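Local coordinates for yncA (Salmonella typhimurium, PDB 3DR8), which probably transfers the acetyl group of acetyl-coenzyme A to an acceptor substrate, as a member of the GNAT family of acetyltransferases, at residues A[84-89]-A[102-107]. Numbering follows the deposited sequence. Where two conformers were deposited one is given.
With ACO (acetyl coenzyme *a), chain H.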
loop_
_atom_site.group_PDB
_atom_site.type_symbol
_atom_site.label_atom_id
_atom_site.label_comp_id
_atom_site.label_asym_id
_atom_site.label_seq_id
_atom_site.Cartn_x
_atom_site.Cartn_y
_atom_site.Cartn_z
ATOM N N VAL A 84 -8.602 4.998 5.177
ATOM C CA VAL A 84 -7.607 6.054 5.037
ATOM C C VAL A 84 -6.330 5.631 5.708
ATOM O O VAL A 84 -6.327 4.870 6.698
ATOM C CB VAL A 84 -8.093 7.430 5.561
ATOM C CG1 VAL A 84 -9.273 7.927 4.724
ATOM C CG2 VAL A 84 -8.500 7.364 6.998
ATOM N N GLU A 85 -5.228 6.134 5.169
ATOM C CA GLU A 85 -3.972 6.024 5.865
ATOM C C GLU A 85 -3.546 7.422 6.357
ATOM O O GLU A 85 -3.441 8.373 5.577
ATOM C CB GLU A 85 -2.924 5.375 4.976
ATOM C CG GLU A 85 -1.548 5.184 5.663
ATOM C CD GLU A 85 -0.566 4.398 4.783
ATOM O OE1 GLU A 85 -0.482 4.721 3.571
ATOM O OE2 GLU A 85 0.108 3.459 5.281
ATOM N N HIS A 86 -3.304 7.525 7.657
ATOM C CA HIS A 86 -3.029 8.815 8.278
ATOM C C HIS A 86 -1.571 8.981 8.687
ATOM O O HIS A 86 -0.766 8.030 8.697
ATOM C CB HIS A 86 -3.922 8.992 9.511
ATOM C CG HIS A 86 -3.646 7.973 10.567
ATOM N ND1 HIS A 86 -2.742 8.190 11.581
ATOM C CD2 HIS A 86 -4.060 6.692 10.695
ATOM C CE1 HIS A 86 -2.654 7.105 12.329
ATOM N NE2 HIS A 86 -3.443 6.181 11.811
ATOM N N SER A 87 -1.234 10.207 9.043
ATOM C CA SER A 87 0.077 10.458 9.583
ATOM C C SER A 87 0.033 11.593 10.608
ATOM O O SER A 87 -0.832 12.472 10.545
ATOM C CB SER A 87 1.036 10.775 8.441
ATOM O OG SER A 87 0.592 11.896 7.719
ATOM N N VAL A 88 0.984 11.555 11.543
ATOM C CA VAL A 88 1.062 12.523 12.598
ATOM C C VAL A 88 2.533 12.872 12.682
ATOM O O VAL A 88 3.340 11.970 12.820
ATOM C CB VAL A 88 0.597 11.935 13.986
ATOM C CG1 VAL A 88 0.648 13.029 15.115
ATOM C CG2 VAL A 88 -0.805 11.324 13.921
ATOM N N TYR A 89 2.892 14.160 12.586
ATOM C CA TYR A 89 4.289 14.574 12.845
ATOM C C TYR A 89 4.384 15.778 13.759
ATOM O O TYR A 89 3.911 16.870 13.428
ATOM C CB TYR A 89 5.073 14.892 11.570
ATOM C CG TYR A 89 5.056 13.813 10.569
ATOM C CD1 TYR A 89 6.019 12.803 10.576
ATOM C CD2 TYR A 89 4.062 13.787 9.601
ATOM C CE1 TYR A 89 5.975 11.768 9.638
ATOM C CE2 TYR A 89 4.007 12.780 8.669
ATOM C CZ TYR A 89 4.952 11.784 8.685
ATOM O OH TYR A 89 4.842 10.822 7.705
ATOM N N LYS A 102 -3.105 14.491 21.227
ATOM C CA LYS A 102 -4.114 15.516 20.939
ATOM C C LYS A 102 -4.437 15.560 19.439
ATOM O O LYS A 102 -5.621 15.536 19.065
ATOM C CB LYS A 102 -3.700 16.867 21.482
ATOM C CG LYS A 102 -3.701 16.914 23.012
ATOM C CD LYS A 102 -5.053 17.304 23.590
ATOM C CE LYS A 102 -4.897 17.646 25.073
ATOM N NZ LYS A 102 -5.812 18.755 25.478
ATOM N N LEU A 103 -3.404 15.587 18.594
ATOM C CA LEU A 103 -3.615 15.542 17.122
ATOM C C LEU A 103 -4.325 14.294 16.628
ATOM O O LEU A 103 -5.259 14.397 15.828
ATOM C CB LEU A 103 -2.310 15.709 16.349
ATOM C CG LEU A 103 -1.674 17.071 16.360
ATOM C CD1 LEU A 103 -0.172 16.870 16.181
ATOM C CD2 LEU A 103 -2.296 17.998 15.273
ATOM N N LEU A 104 -3.903 13.118 17.089
ATOM C CA LEU A 104 -4.506 11.873 16.604
ATOM C C LEU A 104 -5.944 11.686 17.074
ATOM O O LEU A 104 -6.788 11.242 16.276
ATOM C CB LEU A 104 -3.628 10.630 16.907
ATOM C CG LEU A 104 -4.070 9.248 16.347
ATOM C CD1 LEU A 104 -4.253 9.248 14.804
ATOM C CD2 LEU A 104 -3.094 8.122 16.818
ATOM N N SER A 105 -6.207 12.000 18.355
ATOM C CA SER A 105 -7.561 11.985 18.915
ATOM C C SER A 105 -8.523 12.766 18.007
ATOM O O SER A 105 -9.539 12.239 17.578
ATOM C CB SER A 105 -7.561 12.564 20.333
ATOM O OG SER A 105 -8.844 12.527 20.939
ATOM N N ARG A 106 -8.146 14.000 17.686
ATOM C CA ARG A 106 -8.931 14.875 16.819
ATOM C C ARG A 106 -9.039 14.325 15.381
ATOM O O ARG A 106 -10.094 14.417 14.743
ATOM C CB ARG A 106 -8.322 16.279 16.812
ATOM C CG ARG A 106 -8.946 17.256 15.826
ATOM C CD ARG A 106 -10.424 17.576 16.148
ATOM N NE ARG A 106 -10.911 18.538 15.161
ATOM C CZ ARG A 106 -10.709 19.846 15.225
ATOM N NH1 ARG A 106 -10.064 20.386 16.251
ATOM N NH2 ARG A 106 -11.146 20.612 14.241
ATOM N N LEU A 107 -7.958 13.732 14.883
ATOM C CA LEU A 107 -7.986 13.145 13.552
ATOM C C LEU A 107 -9.003 12.006 13.458
ATOM O O LEU A 107 -9.707 11.878 12.474
ATOM C CB LEU A 107 -6.588 12.698 13.145
ATOM C CG LEU A 107 -6.359 12.552 11.638
ATOM C CD1 LEU A 107 -6.420 13.878 10.888
ATOM C CD2 LEU A 107 -5.031 11.855 11.434
HETATM N N1A ACO H . 9.168 4.636 23.912
HETATM C C2A ACO H . 7.927 4.172 24.157
HETATM N N3A ACO H . 6.894 5.030 24.307
HETATM C C4A ACO H . 7.086 6.370 24.214
HETATM C C5A ACO H . 8.342 6.866 23.961
HETATM C C6A ACO H . 9.390 5.980 23.802
HETATM N N6A ACO H . 10.618 6.503 23.556
HETATM N N7A ACO H . 8.267 8.209 23.920
HETATM C C8A ACO H . 6.975 8.551 24.132
HETATM N N9A ACO H . 6.278 7.425 24.330
HETATM C C1B ACO H . 4.819 7.330 24.551
HETATM C C2B ACO H . 4.213 8.246 25.601
HETATM O O2B ACO H . 4.413 7.723 26.933
HETATM C C3B ACO H . 2.762 8.237 25.117
HETATM O O3B ACO H . 2.043 7.105 25.607
HETATM P P3B ACO H . 0.470 7.271 25.956
HETATM O O7A ACO H . -0.206 7.908 24.745
HETATM O O8A ACO H . 0.519 8.225 27.131
HETATM O O9A ACO H . 0.034 5.880 26.324
HETATM C C4B ACO H . 2.844 8.073 23.600
HETATM O O4B ACO H . 4.191 7.718 23.323
HETATM C C5B ACO H . 2.455 9.320 22.801
HETATM O O5B ACO H . 3.040 10.460 23.414
HETATM P P1A ACO H . 2.866 11.946 22.853
HETATM O O1A ACO H . 3.776 12.829 23.683
HETATM O O2A ACO H . 1.419 12.306 22.603
HETATM O O3A ACO H . 3.594 11.768 21.420
HETATM P P2A ACO H . 4.355 12.883 20.574
HETATM O O4A ACO H . 5.833 12.737 20.798
HETATM O O5A ACO H . 3.730 14.256 20.606
HETATM O O6A ACO H . 3.979 12.299 19.109
HETATM C CBP ACO H . 4.936 10.987 17.353
HETATM C CCP ACO H . 4.286 10.959 18.722
HETATM C CDP ACO H . 5.397 9.578 17.010
HETATM C CEP ACO H . 3.867 11.418 16.355
HETATM C CAP ACO H . 6.096 12.008 17.381
HETATM O OAP ACO H . 7.140 11.701 18.352
HETATM C C9P ACO H . 6.825 12.242 16.080
HETATM O O9P ACO H . 6.580 13.211 15.385
HETATM N N8P ACO H . 7.820 11.398 15.751
HETATM C C7P ACO H . 8.678 11.440 14.569
HETATM C C6P ACO H . 7.846 11.185 13.283
HETATM C C5P ACO H . 6.965 9.922 13.434
HETATM O O5P ACO H . 7.425 8.818 13.787
HETATM N N4P ACO H . 5.663 10.057 13.153
HETATM C C3P ACO H . 4.663 8.975 13.250
HETATM C C2P ACO H . 4.820 8.059 12.032
HETATM S S1P ACO H . 3.657 6.717 12.004
HETATM C C ACO H . 2.030 7.432 12.008
HETATM O O ACO H . 2.121 8.701 11.346
HETATM C CH3 ACO H . 0.955 6.518 11.399
#
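His86 and Val88 of the strand meet Leu103, Leu104 and Leu107 of the helix in a contact made by van der Waals packing, which buries 245 Å² with no hydrogen bond across it. The alternation is that of an extended strand: His86 and Val88 point their CB atoms at the helix, Ser87 and Tyr89 point theirs away.

Val88 fits against Leu103 and Leu104. Its CG1 lies 4.1 Å from Leu103 CD1 and its CG2 4.1 Å from Leu104 CD1; chi1 of -178° turns CG1 towards Leu103 and CG2 towards Leu104. CG1 also touches the pantetheine methyl CEP. Leu104 crosses both strand side chains at about a right angle, and the same CD1 reaches the imidazole of His86, 3.6 Å from CE1. From that same side of the ring, farther back towards the backbone, Leu107 CD2 comes within 3.6 Å of His86 CB. On the helix side the ring thus packs against leucine methyls, and its ND1 is buried with no polar partner in the model.

The acetyl-pantetheine arm lies beside the strand. Val88 N donates to the acetyl oxygen O (3.1 Å, N-H...O angle 149°), and Val88 O accepts a weak bond from the pantetheine amide N4P at 3.0 Å. One residue therefore grips the cofactor with its backbone while its side chain packs on the helix, consistent with the GNAT mode of cofactor binding. The acetyl methyl CH3 approaches His86 CE1 obliquely at 3.8 Å, across the ring from the leucines.

The axes of segments 84-89 and 102-107 pass 9.1 Å apart at 155°, nearly antiparallel, as expected for the first half of a beta-alpha-beta unit (strand 83-90, helix 99-113, strand 118-124). Leu107 touches Leu57, Phe71 and Met119, so the helix covers strands on both sides of strand 83-90. Separately, His86 meets Met119 and Ala121 of the adjoining strand and the rings of His134 and Phe139.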